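Local coordinates for binding domain (Hc) of Paraclostridial Mosquitocidal Protein 1 (Paraclostridium bifermentans, PDB 6HOX) that serves as the receptor-binding part of a botulinum-like neurotoxin that targets Anopheles mosquitoes, directing the toxin to host nerve cells, at residues 27-32 with 44-49; 121-126 with 222-227. One frame throughout, in Å; residues are numbered along the deposited sequence.

Contact 1 (27-32 with 44-49)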
# COMPACT_ATOMS: atom_id res chain seq x y z
N PHE A 27 23.73 1.62 -3.07
CA PHE A 27 23.02 0.81 -4.05
C PHE A 27 21.54 1.16 -4.00
O PHE A 27 20.98 1.23 -2.92
CB PHE A 27 23.21 -0.68 -3.76
CG PHE A 27 22.52 -1.60 -4.73
CD1 PHE A 27 23.04 -1.82 -5.99
CD2 PHE A 27 21.32 -2.23 -4.39
CE1 PHE A 27 22.39 -2.66 -6.88
CE2 PHE A 27 20.68 -3.08 -5.27
CZ PHE A 27 21.21 -3.29 -6.52
N SER A 28 20.90 1.31 -5.16
CA SER A 28 19.47 1.58 -5.23
C SER A 28 18.89 0.96 -6.49
O SER A 28 19.11 1.45 -7.60
CB SER A 28 19.17 3.04 -5.15
OG SER A 28 17.78 3.27 -5.25
N LEU A 29 18.09 -0.10 -6.32
CA LEU A 29 17.58 -0.86 -7.44
C LEU A 29 16.20 -0.31 -7.80
O LEU A 29 15.29 -0.29 -6.96
CB LEU A 29 17.48 -2.33 -7.05
CG LEU A 29 16.91 -3.27 -8.10
CD1 LEU A 29 17.85 -3.40 -9.28
CD2 LEU A 29 16.61 -4.63 -7.50
N GLY A 30 16.05 0.09 -9.07
CA GLY A 30 14.79 0.61 -9.56
C GLY A 30 14.77 0.64 -11.07
O GLY A 30 15.62 0.02 -11.74
N VAL A 31 13.77 1.35 -11.61
CA VAL A 31 13.57 1.46 -13.04
C VAL A 31 13.82 2.91 -13.42
O VAL A 31 13.31 3.79 -12.76
CB VAL A 31 12.14 1.04 -13.45
CG1 VAL A 31 11.87 1.32 -14.92
CG2 VAL A 31 11.86 -0.41 -13.10
N GLU A 32 14.55 3.12 -14.50
CA GLU A 32 14.66 4.44 -15.08
C GLU A 32 14.70 4.32 -16.60
O GLU A 32 15.45 3.53 -17.12
CB GLU A 32 15.92 5.13 -14.57
CG GLU A 32 15.93 6.62 -14.83
CD GLU A 32 17.35 7.16 -14.82
OE1 GLU A 32 17.66 7.98 -13.92
OE2 GLU A 32 18.14 6.71 -15.68
N THR A 44 26.51 0.08 -10.26
CA THR A 44 26.72 -1.31 -9.85
C THR A 44 26.30 -2.24 -10.98
O THR A 44 25.26 -2.03 -11.58
CB THR A 44 25.89 -1.70 -8.63
OG1 THR A 44 26.06 -0.71 -7.62
CG2 THR A 44 26.27 -3.07 -8.10
N ASN A 45 27.08 -3.30 -11.22
CA ASN A 45 26.80 -4.22 -12.31
C ASN A 45 25.67 -5.19 -11.92
O ASN A 45 25.78 -5.92 -10.94
CB ASN A 45 28.04 -5.00 -12.72
CG ASN A 45 27.81 -5.77 -14.00
OD1 ASN A 45 27.92 -6.99 -14.01
ND2 ASN A 45 27.44 -5.07 -15.06
N LEU A 46 24.60 -5.19 -12.71
CA LEU A 46 23.43 -6.06 -12.53
C LEU A 46 23.33 -7.00 -13.72
O LEU A 46 23.57 -6.59 -14.86
CB LEU A 46 22.12 -5.26 -12.52
CG LEU A 46 22.11 -3.90 -11.84
CD1 LEU A 46 20.80 -3.20 -12.14
CD2 LEU A 46 22.28 -4.05 -10.35
N GLU A 47 22.82 -8.19 -13.47
CA GLU A 47 22.37 -9.07 -14.52
C GLU A 47 20.86 -9.29 -14.31
O GLU A 47 20.44 -9.97 -13.39
CB GLU A 47 23.17 -10.37 -14.50
CG GLU A 47 22.93 -11.23 -15.74
CD GLU A 47 23.47 -12.65 -15.62
OE1 GLU A 47 24.71 -12.79 -15.59
OE2 GLU A 47 22.64 -13.61 -15.50
N VAL A 48 20.06 -8.67 -15.19
CA VAL A 48 18.63 -8.79 -15.17
C VAL A 48 18.23 -9.82 -16.22
O VAL A 48 18.42 -9.58 -17.42
CB VAL A 48 17.95 -7.44 -15.45
CG1 VAL A 48 16.43 -7.58 -15.43
CG2 VAL A 48 18.42 -6.37 -14.48
N LYS A 49 17.66 -10.94 -15.78
CA LYS A 49 17.30 -12.00 -16.71
C LYS A 49 15.96 -11.66 -17.39
O LYS A 49 15.22 -10.79 -16.93
CB LYS A 49 17.31 -13.34 -15.97
CG LYS A 49 18.68 -13.75 -15.45
CD LYS A 49 18.73 -15.22 -15.09
CE LYS A 49 18.78 -16.15 -16.29
NZ LYS A 49 20.03 -15.97 -17.06
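Leu46 reaches across to strand 25-32 with both branches of its isobutyl group, each finding a different partner. CD2 meets the rim of the Phe27 ring, 3.7 Å from Phe27 CE1, and lies close to the ring plane, so the aromatic edge rather than a face receives the methyl. CD1 turns to the other neighbour along the strand and touches Leu29 methyl to methyl, with Leu46 CD1 and Leu29 CD1 4.1 Å apart. On the same ring rim, one atom further round, Thr44 brings its hydroxyl to the edge, with OG1 3.6 Å from Phe27 CD1. The ring gets there because its CG stands anti to the backbone N (chi1 -180°), which extends the phenyl group toward 44-49 although the bond leaving CA does not aim at it. In the lectin-like beta-sandwich of the N-terminal binding subdomain, this packing sets strand 25-32 of the large antiparallel sheet against strand 46-48, an outer strand of a small three-stranded sheet, and the loop leading into it. Val75 of that small sheet touches Phe27, Thr44 and Leu46 alike. Further out, Asp38 ties the two segments together: Asp38 OD2, hydrogen-bonded to Thr44 OG1, gives that buried hydroxyl its polar partner, while Asp38 OD1 is hydrogen-bonded to Ser28 N.

Contact 2 (121-126 with 222-227)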
# COMPACT_ATOMS: atom_id res chain seq x y z
N GLN A 121 27.26 -18.54 5.01
CA GLN A 121 26.86 -17.48 5.91
C GLN A 121 26.30 -16.32 5.08
O GLN A 121 26.39 -16.36 3.85
CB GLN A 121 28.07 -17.02 6.74
CG GLN A 121 29.15 -16.32 5.91
CD GLN A 121 30.43 -17.11 5.84
OE1 GLN A 121 30.48 -18.29 6.18
NE2 GLN A 121 31.49 -16.43 5.44
N GLY A 122 25.77 -15.31 5.77
CA GLY A 122 25.26 -14.09 5.13
C GLY A 122 23.88 -13.72 5.64
O GLY A 122 23.57 -13.93 6.85
N TRP A 123 23.06 -13.17 4.73
CA TRP A 123 21.72 -12.72 5.07
C TRP A 123 20.74 -13.10 3.95
O TRP A 123 21.13 -13.36 2.80
CB TRP A 123 21.71 -11.22 5.37
CG TRP A 123 22.16 -10.35 4.24
CD1 TRP A 123 23.40 -9.81 4.06
CD2 TRP A 123 21.36 -9.90 3.12
NE1 TRP A 123 23.44 -9.09 2.90
CE2 TRP A 123 22.21 -9.11 2.31
CE3 TRP A 123 20.04 -10.09 2.72
CZ2 TRP A 123 21.77 -8.51 1.12
CZ3 TRP A 123 19.61 -9.49 1.55
CH2 TRP A 123 20.46 -8.72 0.77
N LYS A 124 19.45 -13.14 4.31
CA LYS A 124 18.40 -13.22 3.32
C LYS A 124 17.11 -12.58 3.83
O LYS A 124 16.88 -12.44 5.03
CB LYS A 124 18.13 -14.67 2.93
CG LYS A 124 17.64 -15.57 4.05
CD LYS A 124 17.10 -16.89 3.52
CE LYS A 124 18.16 -17.74 2.88
NZ LYS A 124 17.61 -19.04 2.43
N ILE A 125 16.27 -12.21 2.87
CA ILE A 125 14.91 -11.72 3.06
C ILE A 125 13.99 -12.76 2.43
O ILE A 125 14.15 -13.09 1.24
CB ILE A 125 14.73 -10.33 2.42
CG1 ILE A 125 15.59 -9.27 3.10
CG2 ILE A 125 13.27 -9.93 2.41
CD1 ILE A 125 15.86 -8.04 2.24
N SER A 126 13.07 -13.30 3.25
CA SER A 126 12.16 -14.37 2.89
C SER A 126 10.71 -13.98 3.22
O SER A 126 10.45 -13.05 3.96
CB SER A 126 12.53 -15.66 3.58
OG SER A 126 13.84 -16.03 3.20
N ASP A 222 10.56 -2.23 -5.40
CA ASP A 222 11.03 -0.95 -5.86
C ASP A 222 11.92 -0.28 -4.80
O ASP A 222 11.71 -0.41 -3.61
CB ASP A 222 9.87 -0.05 -6.30
CG ASP A 222 10.31 1.13 -7.16
OD1 ASP A 222 11.33 0.98 -7.87
OD2 ASP A 222 9.65 2.20 -7.09
N GLN A 223 12.91 0.48 -5.28
CA GLN A 223 13.82 1.25 -4.43
C GLN A 223 14.44 0.31 -3.37
O GLN A 223 14.41 0.62 -2.17
CB GLN A 223 13.11 2.44 -3.78
CG GLN A 223 12.40 3.37 -4.76
CD GLN A 223 13.38 4.04 -5.70
OE1 GLN A 223 13.33 3.88 -6.92
NE2 GLN A 223 14.33 4.75 -5.13
N PHE A 224 15.01 -0.81 -3.82
CA PHE A 224 15.77 -1.65 -2.93
C PHE A 224 17.15 -1.00 -2.76
O PHE A 224 17.98 -1.00 -3.68
CB PHE A 224 15.85 -3.09 -3.41
CG PHE A 224 16.52 -4.02 -2.43
CD1 PHE A 224 17.90 -4.04 -2.28
CD2 PHE A 224 15.76 -4.90 -1.66
CE1 PHE A 224 18.51 -4.93 -1.40
CE2 PHE A 224 16.37 -5.78 -0.78
CZ PHE A 224 17.74 -5.78 -0.64
N ASN A 225 17.33 -0.40 -1.59
CA ASN A 225 18.43 0.45 -1.30
C ASN A 225 19.30 -0.21 -0.22
O ASN A 225 18.77 -0.82 0.70
CB ASN A 225 17.97 1.83 -0.81
CG ASN A 225 17.22 2.60 -1.87
OD1 ASN A 225 17.13 2.16 -3.02
ND2 ASN A 225 16.65 3.73 -1.47
N ILE A 226 20.62 -0.07 -0.39
CA ILE A 226 21.61 -0.39 0.66
C ILE A 226 22.35 0.89 1.03
O ILE A 226 22.80 1.64 0.16
CB ILE A 226 22.59 -1.49 0.22
CG1 ILE A 226 21.86 -2.76 -0.23
CG2 ILE A 226 23.59 -1.76 1.34
CD1 ILE A 226 22.71 -3.75 -0.97
N TYR A 227 22.44 1.14 2.34
CA TYR A 227 23.14 2.26 2.91
C TYR A 227 24.27 1.71 3.78
O TYR A 227 24.08 0.67 4.43
CB TYR A 227 22.24 3.13 3.79
CG TYR A 227 21.00 3.68 3.13
CD1 TYR A 227 19.87 2.89 2.95
CD2 TYR A 227 20.95 4.99 2.69
CE1 TYR A 227 18.73 3.38 2.33
CE2 TYR A 227 19.81 5.50 2.08
CZ TYR A 227 18.71 4.69 1.89
OH TYR A 227 17.60 5.19 1.28
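Phe224 reaches toward strand 122-128, its ring ending against Ile125 and Trp123. The bond from CA to CB already heads toward that strand, and with chi1 at -174° the ring is swung directly opposite the backbone nitrogen and carried straight on. At the far end, CE2 comes first to Ile125, 3.8 Å from Ile125 CD1. The outermost atom, CZ, shares that methyl, at 4.1 Å from Ile125 CD1, and also comes within 4.2 Å of Trp123 CH2, which sits at the end of the indole. Ile125 approaches from the opposite direction with its longer branch, so its terminal methyl enters near the plane of the phenyl ring, at the edge. With 11.7 Å between Phe224 CA and Ile125 CA, the strands meet through side chains alone, as the facing sheets of a lectin-like beta-sandwich do. Phe93, on strand 89-96, touches both Ile125 and Phe224, while Phe207 meets Phe224 edge-to-face and Trp134 meets the indole of Trp123. At its root, Phe224 belongs to a G1 beta bulge with Gln223, whose backbone takes the left-handed helical conformation. Across these two segments no hydrogen bond forms; every touching atom is carbon, which implies cohesion through dispersion and the exclusion of water, with little of the directional constraint that polar pairs would impose.

Overall arrangement
From the N terminus, the chain first runs along strand 25-32, turns through strand 35-38 and closes contact 1 at 44-49, a short loop complete before contact 2 begins. Contact 2 closes a much longer one, from 121-126 to 222-227, with 95 residues between its segments. The two therefore follow in series, neither nesting nor crossing. They meet in space because strands 25-32 and 218-227 are antiparallel neighbours, joined by the backbone pair Leu29 N and Phe224 O at 2.8 Å. The centres of the two contacts lie about 13 Å apart; contact 1 attaches the small three-stranded sheet to the shared sheet, and contact 2 joins the shared sheet to the one holding strand 122-128.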